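Local coordinates for protein signal recognition particle receptor FtsY (Sulfolobus acidocaldarius, PDB 5L3S) that serves as a receptor for the signal recognition particle, pairing an SRP54-type helical bundle with a P-loop NTPase domain, at residues I78-T83 / F285-V291; V43-I47 / L260-E265. All blocks are in the same frame, centred on the assembly; numbering follows the deposited sequence.

Contact 1: residues I78-T83 / F285-V291; sequences ITEILT and FSPDWFV
L82 buries more of its surface against 285-291 than any other residue of 78-83, and its CB and both its methyls each meet a different residue. CB lies against the P287 ring, 3.8 Å from P287 CB. With CG anti to the carbonyl carbon (chi1 -64°), the two methyls are carried on to the aromatic residues, one to each. CD1 packs closely on F290, 3.4 Å from F290 CD2, while CD2 reaches the far end of F285, 4.1 Å from F285 CZ. The leucine crosses both aromatic side chains at about a right angle. One turn earlier, I78 sends its CG2 branch to the edge of the F290 ring near the ring plane, and the same methyl touches V291 CG2.

These residues join helix 66-85 to the final helix 287-295, which comes after the last strand of the P-loop NTPase domain; the two run roughly antiparallel at 141°, with short-segment axes 9.2 Å apart. S286 N-caps the final helix, its OG accepting from W289 N.

Polar groups gather on the more exposed side, and no direct hydrogen bond spans the segments. A water donates to T79 OG1 at 2.8 Å and to D288 OD1 at 2.9 Å, linking the helices indirectly; T79 OG1 is also hydrogen-bonded to K75 O within its own helix. The T79 CG2 methyl touches D288 OD1. T83 OG1 donates back to T79 O at 2.7 Å, from above the carbonyl plane (37° out of it), whereas T83 N reaches this oxygen from the opposite face. Thus held, T83 OG1 lies against the CB-CG side of the proline ring, 3.5 Å from P287 CG.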
loop_
_atom_site.group_PDB
_atom_site.type_symbol
_atom_site.label_atom_id
_atom_site.label_comp_id
_atom_site.label_asym_id
_atom_site.label_seq_id
_atom_site.Cartn_x
_atom_site.Cartn_y
_atom_site.Cartn_z
ATOM N N ILE B 78 -16.420 18.422 5.158
ATOM C CA ILE B 78 -15.123 17.801 4.938
ATOM C C ILE B 78 -14.026 18.871 4.896
ATOM O O ILE B 78 -12.956 18.702 5.498
ATOM C CB ILE B 78 -15.112 16.939 3.659
ATOM C CG1 ILE B 78 -16.092 15.772 3.801
ATOM C CG2 ILE B 78 -13.704 16.395 3.376
ATOM C CD1 ILE B 78 -16.167 14.878 2.572
ATOM N N THR B 79 -14.305 19.983 4.214
ATOM C CA THR B 79 -13.325 21.065 4.106
ATOM C C THR B 79 -12.985 21.633 5.487
ATOM O O THR B 79 -11.826 21.915 5.786
ATOM C CB THR B 79 -13.806 22.199 3.168
ATOM O OG1 THR B 79 -14.100 21.659 1.872
ATOM C CG2 THR B 79 -12.729 23.268 3.019
ATOM N N GLU B 80 -14.000 21.774 6.331
ATOM C CA GLU B 80 -13.800 22.271 7.689
ATOM C C GLU B 80 -13.041 21.289 8.586
ATOM O O GLU B 80 -12.221 21.707 9.401
ATOM C CB GLU B 80 -15.137 22.671 8.317
ATOM C CG GLU B 80 -15.698 23.968 7.751
ATOM C CD GLU B 80 -17.051 24.334 8.330
ATOM O OE1 GLU B 80 -17.231 25.508 8.717
ATOM O OE2 GLU B 80 -17.940 23.458 8.385
ATOM N N ILE B 81 -13.313 19.992 8.435
ATOM C CA ILE B 81 -12.619 18.964 9.213
ATOM C C ILE B 81 -11.118 18.964 8.917
ATOM O O ILE B 81 -10.295 18.803 9.818
ATOM C CB ILE B 81 -13.178 17.557 8.933
ATOM C CG1 ILE B 81 -14.585 17.414 9.508
ATOM C CG2 ILE B 81 -12.295 16.502 9.550
ATOM C CD1 ILE B 81 -14.634 17.491 11.021
ATOM N N LEU B 82 -10.776 19.152 7.647
ATOM C CA LEU B 82 -9.387 19.176 7.213
ATOM C C LEU B 82 -8.698 20.509 7.513
ATOM O O LEU B 82 -7.538 20.539 7.924
ATOM C CB LEU B 82 -9.314 18.870 5.722
ATOM C CG LEU B 82 -9.803 17.468 5.349
ATOM C CD1 LEU B 82 -10.008 17.372 3.856
ATOM C CD2 LEU B 82 -8.800 16.405 5.815
ATOM N N THR B 83 -9.410 21.611 7.299
ATOM C CA THR B 83 -8.859 22.949 7.530
ATOM C C THR B 83 -8.516 23.181 9.005
ATOM O O THR B 83 -7.500 23.797 9.327
ATOM C CB THR B 83 -9.815 24.041 7.011
ATOM O OG1 THR B 83 -9.997 23.872 5.600
ATOM C CG2 THR B 83 -9.260 25.446 7.275
ATOM N N PHE B 285 -0.375 19.465 1.051
ATOM C CA PHE B 285 -1.767 19.028 1.151
ATOM C C PHE B 285 -2.657 20.235 1.365
ATOM O O PHE B 285 -2.374 21.088 2.210
ATOM C CB PHE B 285 -1.946 18.055 2.317
ATOM C CG PHE B 285 -3.369 17.561 2.493
ATOM C CD1 PHE B 285 -3.815 16.438 1.817
ATOM C CD2 PHE B 285 -4.252 18.222 3.340
ATOM C CE1 PHE B 285 -5.116 15.983 1.976
ATOM C CE2 PHE B 285 -5.549 17.776 3.503
ATOM C CZ PHE B 285 -5.977 16.646 2.819
ATOM N N SER B 286 -3.736 20.307 0.597
ATOM C CA SER B 286 -4.720 21.363 0.774
ATOM C C SER B 286 -6.111 20.740 0.826
ATOM O O SER B 286 -6.440 19.892 -0.004
ATOM C CB SER B 286 -4.619 22.378 -0.362
ATOM O OG SER B 286 -5.807 22.427 -1.119
ATOM N N PRO B 287 -6.919 21.139 1.819
ATOM C CA PRO B 287 -8.296 20.641 1.951
ATOM C C PRO B 287 -9.094 20.780 0.654
ATOM O O PRO B 287 -9.730 19.818 0.221
ATOM C CB PRO B 287 -8.879 21.542 3.035
ATOM C CG PRO B 287 -7.686 21.883 3.888
ATOM C CD PRO B 287 -6.549 22.038 2.927
ATOM N N ASP B 288 -9.030 21.951 0.034
ATOM C CA ASP B 288 -9.753 22.215 -1.209
ATOM C C ASP B 288 -9.362 21.237 -2.310
ATOM O O ASP B 288 -10.212 20.749 -3.057
ATOM C CB ASP B 288 -9.488 23.639 -1.688
ATOM C CG ASP B 288 -10.157 24.682 -0.817
ATOM O OD1 ASP B 288 -11.079 24.326 -0.050
ATOM O OD2 ASP B 288 -9.768 25.865 -0.913
ATOM N N TRP B 289 -8.064 20.967 -2.407
ATOM C CA TRP B 289 -7.533 20.046 -3.401
ATOM C C TRP B 289 -8.074 18.629 -3.179
ATOM O O TRP B 289 -8.459 17.940 -4.126
ATOM C CB TRP B 289 -6.004 20.056 -3.336
ATOM C CG TRP B 289 -5.329 19.250 -4.395
ATOM C CD1 TRP B 289 -4.856 19.704 -5.590
ATOM C CD2 TRP B 289 -5.032 17.849 -4.351
ATOM N NE1 TRP B 289 -4.284 18.672 -6.297
ATOM C CE2 TRP B 289 -4.377 17.523 -5.557
ATOM C CE3 TRP B 289 -5.255 16.839 -3.411
ATOM C CZ2 TRP B 289 -3.950 16.232 -5.849
ATOM C CZ3 TRP B 289 -4.838 15.554 -3.708
ATOM C CH2 TRP B 289 -4.181 15.266 -4.910
ATOM N N PHE B 290 -8.108 18.214 -1.917
ATOM C CA PHE B 290 -8.609 16.894 -1.528
ATOM C C PHE B 290 -10.093 16.725 -1.863
ATOM O O PHE B 290 -10.518 15.691 -2.394
ATOM C CB PHE B 290 -8.391 16.684 -0.024
ATOM C CG PHE B 290 -9.026 15.434 0.520
ATOM C CD1 PHE B 290 -8.337 14.226 0.507
ATOM C CD2 PHE B 290 -10.312 15.461 1.047
ATOM C CE1 PHE B 290 -8.920 13.075 1.009
ATOM C CE2 PHE B 290 -10.897 14.312 1.547
ATOM C CZ PHE B 290 -10.190 13.121 1.538
ATOM N N VAL B 291 -10.880 17.738 -1.529
ATOM C CA VAL B 291 -12.319 17.704 -1.768
ATOM C C VAL B 291 -12.634 17.653 -3.262
ATOM O O VAL B 291 -13.557 16.955 -3.697
ATOM C CB VAL B 291 -13.023 18.916 -1.096
ATOM C CG1 VAL B 291 -14.438 19.073 -1.597
ATOM C CG2 VAL B 291 -13.001 18.761 0.414
HETATM O O HOH W 1 -13.418 22.658 -0.604
#

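Contact 2: residues V43-I47 / L260-E265; sequences VTEKI and LSLAYE
Y264 and I47 meet where the helical bundle abuts the P-loop NTPase domain, a helix-on-helix junction in which 41-55 of the bundle crosses 258-266 at 61°. I47 CG1 lies over one face of the Y264 ring in a CH-pi contact, 4.0 Å from the centroid and 21° off the normal. Beyond it, I47 CD1 meets L260 tip to tip, 3.6 Å from L260 CD2.

The polar ends around this apolar patch find their partners largely in other parts of the chain. The hydroxyl of Y264 is hydrogen-bonded to D50 OD2, one turn further along helix 41-55, which ties the tyrosine to the bundle through its oxygen as well as its ring. K46 CB rests beside the same hydroxyl, 3.7 Å from Y264 OH.

From there K46 runs out fully extended beyond CG and crosses E265 at about a right angle, and its NZ forms a salt bridge with E265 OE2 whose hydrogen bond is weak at 3.3 Å. The other carboxylate oxygen, E265 OE1, makes a salt bridge with R234 of helix 228-239, so one acid stands between two basic groups, an arrangement that would probably favour its ionised form. A bend at chi2 (-65°) turns the carboxylate back toward K46 and leaves OE2 at the edge of the tyrosine ring, in its plane. V43 packs against S261 and E265 together: its CG2 methyl is 3.6 Å from both S261 OG and E265 CG.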
loop_
_atom_site.group_PDB
_atom_site.type_symbol
_atom_site.label_atom_id
_atom_site.label_comp_id
_atom_site.label_asym_id
_atom_site.label_seq_id
_atom_site.Cartn_x
_atom_site.Cartn_y
_atom_site.Cartn_z
ATOM N N VAL B 43 -15.651 5.272 9.392
ATOM C CA VAL B 43 -15.572 6.728 9.327
ATOM C C VAL B 43 -16.633 7.289 8.376
ATOM O O VAL B 43 -17.277 8.296 8.669
ATOM C CB VAL B 43 -14.161 7.183 8.900
ATOM C CG1 VAL B 43 -14.122 8.688 8.618
ATOM C CG2 VAL B 43 -13.164 6.805 9.978
ATOM N N THR B 44 -16.809 6.623 7.241
ATOM C CA THR B 44 -17.868 6.973 6.290
ATOM C C THR B 44 -19.237 6.991 6.956
ATOM O O THR B 44 -20.011 7.938 6.787
ATOM C CB THR B 44 -17.855 6.008 5.097
ATOM O OG1 THR B 44 -16.720 6.306 4.278
ATOM C CG2 THR B 44 -19.118 6.142 4.255
ATOM N N GLU B 45 -19.537 5.951 7.725
ATOM C CA GLU B 45 -20.812 5.899 8.436
ATOM C C GLU B 45 -21.003 7.069 9.419
ATOM O O GLU B 45 -22.070 7.693 9.455
ATOM C CB GLU B 45 -20.976 4.568 9.159
ATOM C CG GLU B 45 -22.332 4.418 9.829
ATOM C CD GLU B 45 -22.619 2.995 10.262
ATOM O OE1 GLU B 45 -21.745 2.119 10.062
ATOM O OE2 GLU B 45 -23.723 2.757 10.804
ATOM N N LYS B 46 -19.975 7.373 10.208
ATOM C CA LYS B 46 -20.093 8.451 11.197
ATOM C C LYS B 46 -20.279 9.798 10.512
ATOM O O LYS B 46 -21.096 10.607 10.929
ATOM C CB LYS B 46 -18.868 8.498 12.110
ATOM C CG LYS B 46 -18.771 7.353 13.103
ATOM C CD LYS B 46 -17.409 7.356 13.786
ATOM C CE LYS B 46 -17.318 6.319 14.892
ATOM N NZ LYS B 46 -15.903 6.139 15.345
ATOM N N ILE B 47 -19.524 10.030 9.447
ATOM C CA ILE B 47 -19.617 11.293 8.727
ATOM C C ILE B 47 -21.005 11.494 8.120
ATOM O O ILE B 47 -21.566 12.599 8.154
ATOM C CB ILE B 47 -18.523 11.373 7.645
ATOM C CG1 ILE B 47 -17.190 11.726 8.303
ATOM C CG2 ILE B 47 -18.867 12.409 6.587
ATOM C CD1 ILE B 47 -16.028 11.690 7.359
ATOM N N LEU B 260 -8.993 12.120 5.172
ATOM C CA LEU B 260 -10.191 12.479 5.921
ATOM C C LEU B 260 -10.288 11.682 7.220
ATOM O O LEU B 260 -10.599 12.240 8.278
ATOM C CB LEU B 260 -11.441 12.246 5.061
ATOM C CG LEU B 260 -12.812 12.522 5.679
ATOM C CD1 LEU B 260 -12.843 13.894 6.372
ATOM C CD2 LEU B 260 -13.901 12.425 4.604
ATOM N N SER B 261 -10.025 10.377 7.139
ATOM C CA SER B 261 -10.083 9.511 8.314
ATOM C C SER B 261 -9.090 9.935 9.404
ATOM O O SER B 261 -9.417 9.917 10.588
ATOM C CB SER B 261 -9.859 8.048 7.921
ATOM O OG SER B 261 -10.973 7.566 7.190
ATOM N N LEU B 262 -7.885 10.301 8.985
ATOM C CA LEU B 262 -6.843 10.779 9.889
ATOM C C LEU B 262 -7.274 12.026 10.660
ATOM O O LEU B 262 -7.105 12.109 11.877
ATOM C CB LEU B 262 -5.588 11.107 9.093
ATOM C CG LEU B 262 -4.743 9.936 8.633
ATOM C CD1 LEU B 262 -3.671 10.451 7.700
ATOM C CD2 LEU B 262 -4.144 9.295 9.856
ATOM N N ALA B 263 -7.815 12.997 9.937
ATOM C CA ALA B 263 -8.291 14.221 10.560
ATOM C C ALA B 263 -9.486 13.931 11.456
ATOM O O ALA B 263 -9.539 14.386 12.599
ATOM C CB ALA B 263 -8.653 15.245 9.501
ATOM N N TYR B 264 -10.440 13.158 10.940
ATOM C CA TYR B 264 -11.688 12.919 11.656
ATOM C C TYR B 264 -11.477 12.076 12.919
ATOM O O TYR B 264 -11.984 12.418 13.982
ATOM C CB TYR B 264 -12.735 12.277 10.726
ATOM C CG TYR B 264 -14.118 12.183 11.309
ATOM C CD1 TYR B 264 -14.516 11.070 12.038
ATOM C CD2 TYR B 264 -15.038 13.214 11.130
ATOM C CE1 TYR B 264 -15.791 10.989 12.574
ATOM C CE2 TYR B 264 -16.304 13.138 11.654
ATOM C CZ TYR B 264 -16.677 12.029 12.376
ATOM O OH TYR B 264 -17.948 11.969 12.902
ATOM N N GLU B 265 -10.726 10.988 12.801
ATOM C CA GLU B 265 -10.485 10.076 13.923
ATOM C C GLU B 265 -9.333 10.458 14.853
ATOM O O GLU B 265 -9.450 10.319 16.067
ATOM C CB GLU B 265 -10.201 8.662 13.408
ATOM C CG GLU B 265 -11.411 7.957 12.891
ATOM C CD GLU B 265 -12.403 7.694 13.991
ATOM O OE1 GLU B 265 -11.971 7.250 15.076
ATOM O OE2 GLU B 265 -13.605 7.943 13.773
#

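In the fold
The segments alternate along the chain, in the order 43-47, 78-83, 260-265 and 285-291, so each contact pairs a helix from the N-terminal part with one near the C-terminal end. The centres of contacts 1 and 2 lie about 13 Å apart, and apolar packing joins the two directly. Helix 258-266 touches residues of both segments of contact 1: L260 CB meets F290 CZ at 3.8 Å, and A263 CB packs against I81 CG2 at 3.9 Å. Helices 41-55 and 66-85 thus pack on 258-266, with 287-295 beside them, joining the bundle to the NTPase domain through several helices at once.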